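Local coordinates for hypothetical protein, conserved (Leishmania major, PDB 2B4W) that is of unknown function but belongs to a family of the beta-fructosidase clan and may act on carbohydrates, at residues Ile107-Pro119 against Thr126-Leu138. Sequence-based numbering, arbitrary orientation.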
loop_
_atom_site.group_PDB
_atom_site.type_symbol
_atom_site.label_atom_id
_atom_site.label_comp_id
_atom_site.label_asym_id
_atom_site.label_seq_id
_atom_site.Cartn_x
_atom_site.Cartn_y
_atom_site.Cartn_z
ATOM N N ILE A 107 18.062 7.959 -14.646
ATOM C CA ILE A 107 17.359 8.289 -13.404
ATOM C C ILE A 107 18.244 9.018 -12.401
ATOM O O ILE A 107 19.231 8.474 -11.904
ATOM C CB ILE A 107 16.794 7.021 -12.722
ATOM N N LEU A 108 17.916 10.260 -12.065
ATOM C CA LEU A 108 18.748 11.019 -11.132
ATOM C C LEU A 108 18.369 10.749 -9.678
ATOM O O LEU A 108 19.225 10.518 -8.818
ATOM C CB LEU A 108 18.615 12.519 -11.430
ATOM N N SER A 109 17.062 10.782 -9.433
ATOM C CA SER A 109 16.462 10.805 -8.114
ATOM C C SER A 109 15.005 10.356 -8.072
ATOM O O SER A 109 14.328 10.264 -9.098
ATOM C CB SER A 109 16.497 12.271 -7.632
ATOM O OG SER A 109 15.748 13.024 -8.602
ATOM N N TYR A 110 14.505 10.096 -6.866
ATOM C CA TYR A 110 13.085 9.843 -6.680
ATOM C C TYR A 110 12.643 10.340 -5.303
ATOM O O TYR A 110 13.468 10.475 -4.406
ATOM C CB TYR A 110 12.715 8.364 -6.835
ATOM C CG TYR A 110 13.653 7.463 -6.069
ATOM C CD1 TYR A 110 13.405 7.151 -4.744
ATOM C CD2 TYR A 110 14.787 6.933 -6.680
ATOM C CE1 TYR A 110 14.272 6.323 -4.054
ATOM C CE2 TYR A 110 15.649 6.120 -5.991
ATOM C CZ TYR A 110 15.395 5.812 -4.668
ATOM O OH TYR A 110 16.247 4.990 -3.963
ATOM N N TYR A 111 11.342 10.634 -5.242
ATOM C CA TYR A 111 10.646 11.266 -4.151
ATOM C C TYR A 111 9.239 10.680 -3.957
ATOM O O TYR A 111 8.646 10.249 -4.942
ATOM C CB TYR A 111 10.435 12.768 -4.368
ATOM C CG TYR A 111 11.687 13.553 -4.662
ATOM C CD1 TYR A 111 12.255 13.541 -5.929
ATOM C CD2 TYR A 111 12.293 14.312 -3.668
ATOM C CE1 TYR A 111 13.401 14.257 -6.196
ATOM C CE2 TYR A 111 13.442 15.036 -3.931
ATOM C CZ TYR A 111 13.989 15.004 -5.193
ATOM O OH TYR A 111 15.135 15.726 -5.468
ATOM N N GLY A 112 8.790 10.716 -2.712
ATOM C CA GLY A 112 7.379 10.523 -2.380
ATOM C C GLY A 112 6.686 11.886 -2.516
ATOM O O GLY A 112 7.032 12.775 -1.735
ATOM N N TYR A 113 5.777 12.035 -3.460
ATOM C CA TYR A 113 4.954 13.196 -3.732
ATOM C C TYR A 113 3.552 13.055 -3.123
ATOM O O TYR A 113 2.956 11.980 -3.260
ATOM C CB TYR A 113 4.759 13.427 -5.228
ATOM C CG TYR A 113 5.739 14.286 -5.968
ATOM C CD1 TYR A 113 7.043 14.492 -5.537
ATOM C CD2 TYR A 113 5.321 14.900 -7.149
ATOM C CE1 TYR A 113 7.904 15.294 -6.265
ATOM C CE2 TYR A 113 6.177 15.700 -7.880
ATOM C CZ TYR A 113 7.466 15.890 -7.426
ATOM O OH TYR A 113 8.302 16.690 -8.173
ATOM N N PHE A 114 3.064 14.124 -2.502
ATOM C CA PHE A 114 1.796 14.144 -1.783
ATOM C C PHE A 114 0.895 15.255 -2.326
ATOM O O PHE A 114 1.357 16.369 -2.562
ATOM C CB PHE A 114 1.968 14.353 -0.274
ATOM C CG PHE A 114 2.504 13.141 0.469
ATOM C CD1 PHE A 114 3.865 12.891 0.525
ATOM C CD2 PHE A 114 1.614 12.282 1.098
ATOM C CE1 PHE A 114 4.334 11.785 1.203
ATOM C CE2 PHE A 114 2.086 11.183 1.789
ATOM C CZ PHE A 114 3.436 10.933 1.824
ATOM N N TYR A 115 -0.357 14.907 -2.498
ATOM C CA TYR A 115 -1.453 15.664 -3.057
ATOM C C TYR A 115 -2.636 15.566 -2.094
ATOM O O TYR A 115 -2.793 14.541 -1.421
ATOM C CB TYR A 115 -1.939 15.162 -4.416
ATOM C CG TYR A 115 -0.867 14.992 -5.455
ATOM C CD1 TYR A 115 0.074 13.985 -5.307
ATOM C CD2 TYR A 115 -0.793 15.826 -6.564
ATOM C CE1 TYR A 115 1.069 13.804 -6.240
ATOM C CE2 TYR A 115 0.209 15.657 -7.512
ATOM C CZ TYR A 115 1.129 14.641 -7.333
ATOM O OH TYR A 115 2.141 14.421 -8.241
ATOM N N ARG A 116 -3.432 16.616 -2.070
ATOM C CA ARG A 116 -4.616 16.585 -1.200
ATOM C C ARG A 116 -5.833 17.039 -1.991
ATOM O O ARG A 116 -5.736 17.735 -3.008
ATOM C CB ARG A 116 -4.423 17.445 0.043
ATOM C CG ARG A 116 -4.180 18.919 -0.252
ATOM C CD ARG A 116 -3.632 19.623 0.992
ATOM N NE ARG A 116 -4.715 19.867 1.944
ATOM C CZ ARG A 116 -4.583 20.101 3.242
ATOM N NH1 ARG A 116 -3.386 20.142 3.814
ATOM N NH2 ARG A 116 -5.674 20.300 3.978
ATOM N N GLY A 117 -7.000 16.614 -1.521
ATOM C CA GLY A 117 -8.220 17.041 -2.167
ATOM C C GLY A 117 -9.313 15.989 -2.162
ATOM O O GLY A 117 -9.548 15.285 -1.182
ATOM N N THR A 118 -9.993 15.934 -3.297
ATOM C CA THR A 118 -10.958 14.889 -3.610
ATOM C C THR A 118 -10.316 13.997 -4.663
ATOM O O THR A 118 -9.373 14.456 -5.311
ATOM C CB THR A 118 -12.287 15.520 -4.056
ATOM O OG1 THR A 118 -13.340 14.553 -4.034
ATOM C CG2 THR A 118 -12.160 15.975 -5.494
ATOM N N PRO A 119 -10.732 12.756 -4.846
ATOM C CA PRO A 119 -10.080 11.773 -5.736
ATOM C C PRO A 119 -10.089 12.204 -7.215
ATOM O O PRO A 119 -9.270 11.650 -7.964
ATOM C CB PRO A 119 -10.953 10.518 -5.585
ATOM C CG PRO A 119 -11.542 10.682 -4.214
ATOM C CD PRO A 119 -11.842 12.167 -4.137
ATOM N N THR A 126 3.270 18.617 -0.987
ATOM C CA THR A 126 4.530 18.389 -0.285
ATOM C C THR A 126 5.130 17.060 -0.741
ATOM O O THR A 126 4.500 16.382 -1.555
ATOM C CB THR A 126 4.362 18.386 1.237
ATOM O OG1 THR A 126 5.600 18.745 1.867
ATOM C CG2 THR A 126 4.039 16.978 1.728
ATOM N N ARG A 127 6.316 16.737 -0.232
ATOM C CA ARG A 127 7.061 15.565 -0.636
ATOM C C ARG A 127 8.089 15.143 0.403
ATOM O O ARG A 127 8.431 15.877 1.319
ATOM C CB ARG A 127 7.794 15.823 -1.965
ATOM C CG ARG A 127 8.785 16.988 -1.824
ATOM C CD ARG A 127 10.131 16.524 -2.346
ATOM N NE ARG A 127 11.080 17.590 -2.585
ATOM C CZ ARG A 127 12.191 17.875 -1.930
ATOM N NH1 ARG A 127 12.630 17.182 -0.886
ATOM N NH2 ARG A 127 12.909 18.922 -2.341
ATOM N N GLY A 128 8.591 13.919 0.236
ATOM C CA GLY A 128 9.608 13.396 1.133
ATOM C C GLY A 128 11.009 13.771 0.673
ATOM O O GLY A 128 11.175 14.514 -0.289
ATOM N N PRO A 129 11.997 13.252 1.391
ATOM C CA PRO A 129 13.403 13.460 1.069
ATOM C C PRO A 129 13.848 12.768 -0.209
ATOM O O PRO A 129 13.307 11.770 -0.659
ATOM C CB PRO A 129 14.146 12.814 2.242
ATOM C CG PRO A 129 13.167 11.882 2.864
ATOM C CD PRO A 129 11.798 12.451 2.608
ATOM N N GLY A 130 14.891 13.317 -0.833
ATOM C CA GLY A 130 15.395 12.718 -2.059
ATOM C C GLY A 130 15.791 11.277 -1.843
ATOM O O GLY A 130 16.220 10.915 -0.749
ATOM N N CYS A 131 15.618 10.481 -2.890
ATOM C CA CYS A 131 15.885 9.057 -2.866
ATOM C C CYS A 131 15.275 8.340 -1.660
ATOM O O CYS A 131 15.908 7.536 -0.972
ATOM C CB CYS A 131 17.402 8.822 -2.928
ATOM S SG CYS A 131 18.131 9.341 -4.499
HETATM N N MSE A 132 13.991 8.594 -1.412
HETATM C CA MSE A 132 13.222 7.861 -0.421
HETATM C C MSE A 132 11.827 7.573 -0.989
HETATM O O MSE A 132 11.188 8.421 -1.619
HETATM C CB MSE A 132 13.089 8.606 0.912
HETATM C CG MSE A 132 12.348 7.807 1.953
HETATM SE SE MSE A 132 11.950 8.487 3.662
HETATM C CE MSE A 132 13.784 8.421 4.253
ATOM N N LYS A 133 11.324 6.358 -0.763
ATOM C CA LYS A 133 9.925 6.115 -1.146
ATOM C C LYS A 133 9.245 5.335 -0.034
ATOM O O LYS A 133 9.735 5.242 1.099
ATOM C CB LYS A 133 9.827 5.448 -2.501
ATOM C CG LYS A 133 10.467 4.098 -2.745
ATOM C CD LYS A 133 10.461 3.855 -4.255
ATOM C CE LYS A 133 11.173 2.579 -4.657
ATOM N NZ LYS A 133 10.796 2.151 -6.039
ATOM N N ASP A 134 8.081 4.763 -0.290
ATOM C CA ASP A 134 7.440 3.955 0.746
ATOM C C ASP A 134 7.146 4.707 2.031
ATOM O O ASP A 134 7.145 4.109 3.109
ATOM C CB ASP A 134 8.324 2.718 1.001
ATOM C CG ASP A 134 8.491 1.904 -0.264
ATOM O OD1 ASP A 134 7.645 2.032 -1.166
ATOM O OD2 ASP A 134 9.448 1.118 -0.413
ATOM N N ILE A 135 6.851 5.990 1.953
ATOM C CA ILE A 135 6.368 6.884 2.994
ATOM C C ILE A 135 4.833 6.882 3.031
ATOM O O ILE A 135 4.221 7.033 1.966
ATOM C CB ILE A 135 6.827 8.346 2.814
ATOM C CG1 ILE A 135 8.342 8.533 2.705
ATOM C CG2 ILE A 135 6.224 9.206 3.942
ATOM C CD1 ILE A 135 8.838 9.603 1.751
ATOM N N ARG A 136 4.268 6.694 4.219
ATOM C CA ARG A 136 2.851 6.514 4.467
ATOM C C ARG A 136 2.356 7.254 5.704
ATOM O O ARG A 136 3.057 7.498 6.684
ATOM C CB ARG A 136 2.467 5.045 4.691
ATOM C CG ARG A 136 2.700 4.093 3.546
ATOM C CD ARG A 136 2.112 4.640 2.258
ATOM N NE ARG A 136 2.269 3.753 1.111
ATOM C CZ ARG A 136 3.212 3.814 0.185
ATOM N NH1 ARG A 136 4.176 4.728 0.191
ATOM N NH2 ARG A 136 3.220 2.937 -0.805
ATOM N N VAL A 137 1.059 7.601 5.644
ATOM C CA VAL A 137 0.472 8.314 6.772
ATOM C C VAL A 137 -0.892 7.747 7.127
ATOM O O VAL A 137 -1.465 7.016 6.323
ATOM C CB VAL A 137 0.265 9.810 6.466
ATOM C CG1 VAL A 137 1.559 10.440 5.969
ATOM C CG2 VAL A 137 -0.838 10.036 5.426
ATOM N N LEU A 138 -1.335 8.180 8.294
ATOM C CA LEU A 138 -2.692 8.033 8.765
ATOM C C LEU A 138 -3.015 9.041 9.877
ATOM O O LEU A 138 -2.170 9.627 10.527
ATOM C CB LEU A 138 -3.018 6.644 9.284
ATOM C CG LEU A 138 -2.526 5.981 10.553
ATOM C CD1 LEU A 138 -2.987 6.466 11.901
ATOM C CD2 LEU A 138 -3.062 4.526 10.510
#
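One face of the Tyr-110 ring is covered by Cys-131: its CA stands 3.7 Å from the ring centroid, 25° off the normal, a CH-pi contact. Cys-131 SG, 4.6 Å from the same centroid, adds a more distant sulfur-aromatic contact above the ring, while the backbone N of Lys-133 comes to its edge. Tyr-110 CG sits between its own backbone N and carbonyl carbon (chi1 47°), which swings the ring over the loop. The Tyr-111 ring has Gly-128 O at its edge, near the ring plane, and runs alongside Arg-127, whose guanidinium takes Tyr-111 CE2 over one face. The two planes are 53° apart, so this is not a parallel stack. A bend at chi2 helps bring Arg-127 there, and its NH1 donates to Gly-128 O over 3.1 Å in a nearly straight bond, with the acceptor in the guanidinium plane, which helps hold the group's rotation. Strands 110-116 and 121-127 form an antiparallel hairpin, with 121-127 at the sheet's edge, consistent with the outer strand of one blade; the chain then loops back across the face bearing Phe-114 and starts the next blade with 136-139, as in the clan's five-bladed beta-propellers. Phe-114 N to Thr-126 O (2.8 Å) marks a hydrogen-bonded pair, and Gly-128 N hydrogen-bonds Gly-112 O at 2.8 Å; beyond the strand pairing, the hydrogen bond from Cys-131 N to Tyr-110 O is weak, its N-H poorly aligned. Between the two sheets, the Phe-114 ring receives Ile-135 CG2 at its edge, 3.9 Å from CZ, and Val-137 CG1 lies 4.3 Å from CE2. Val-137 also packs on Leu-145 and Val-147 of strand 145-149, and Phe-114 on Ile-94.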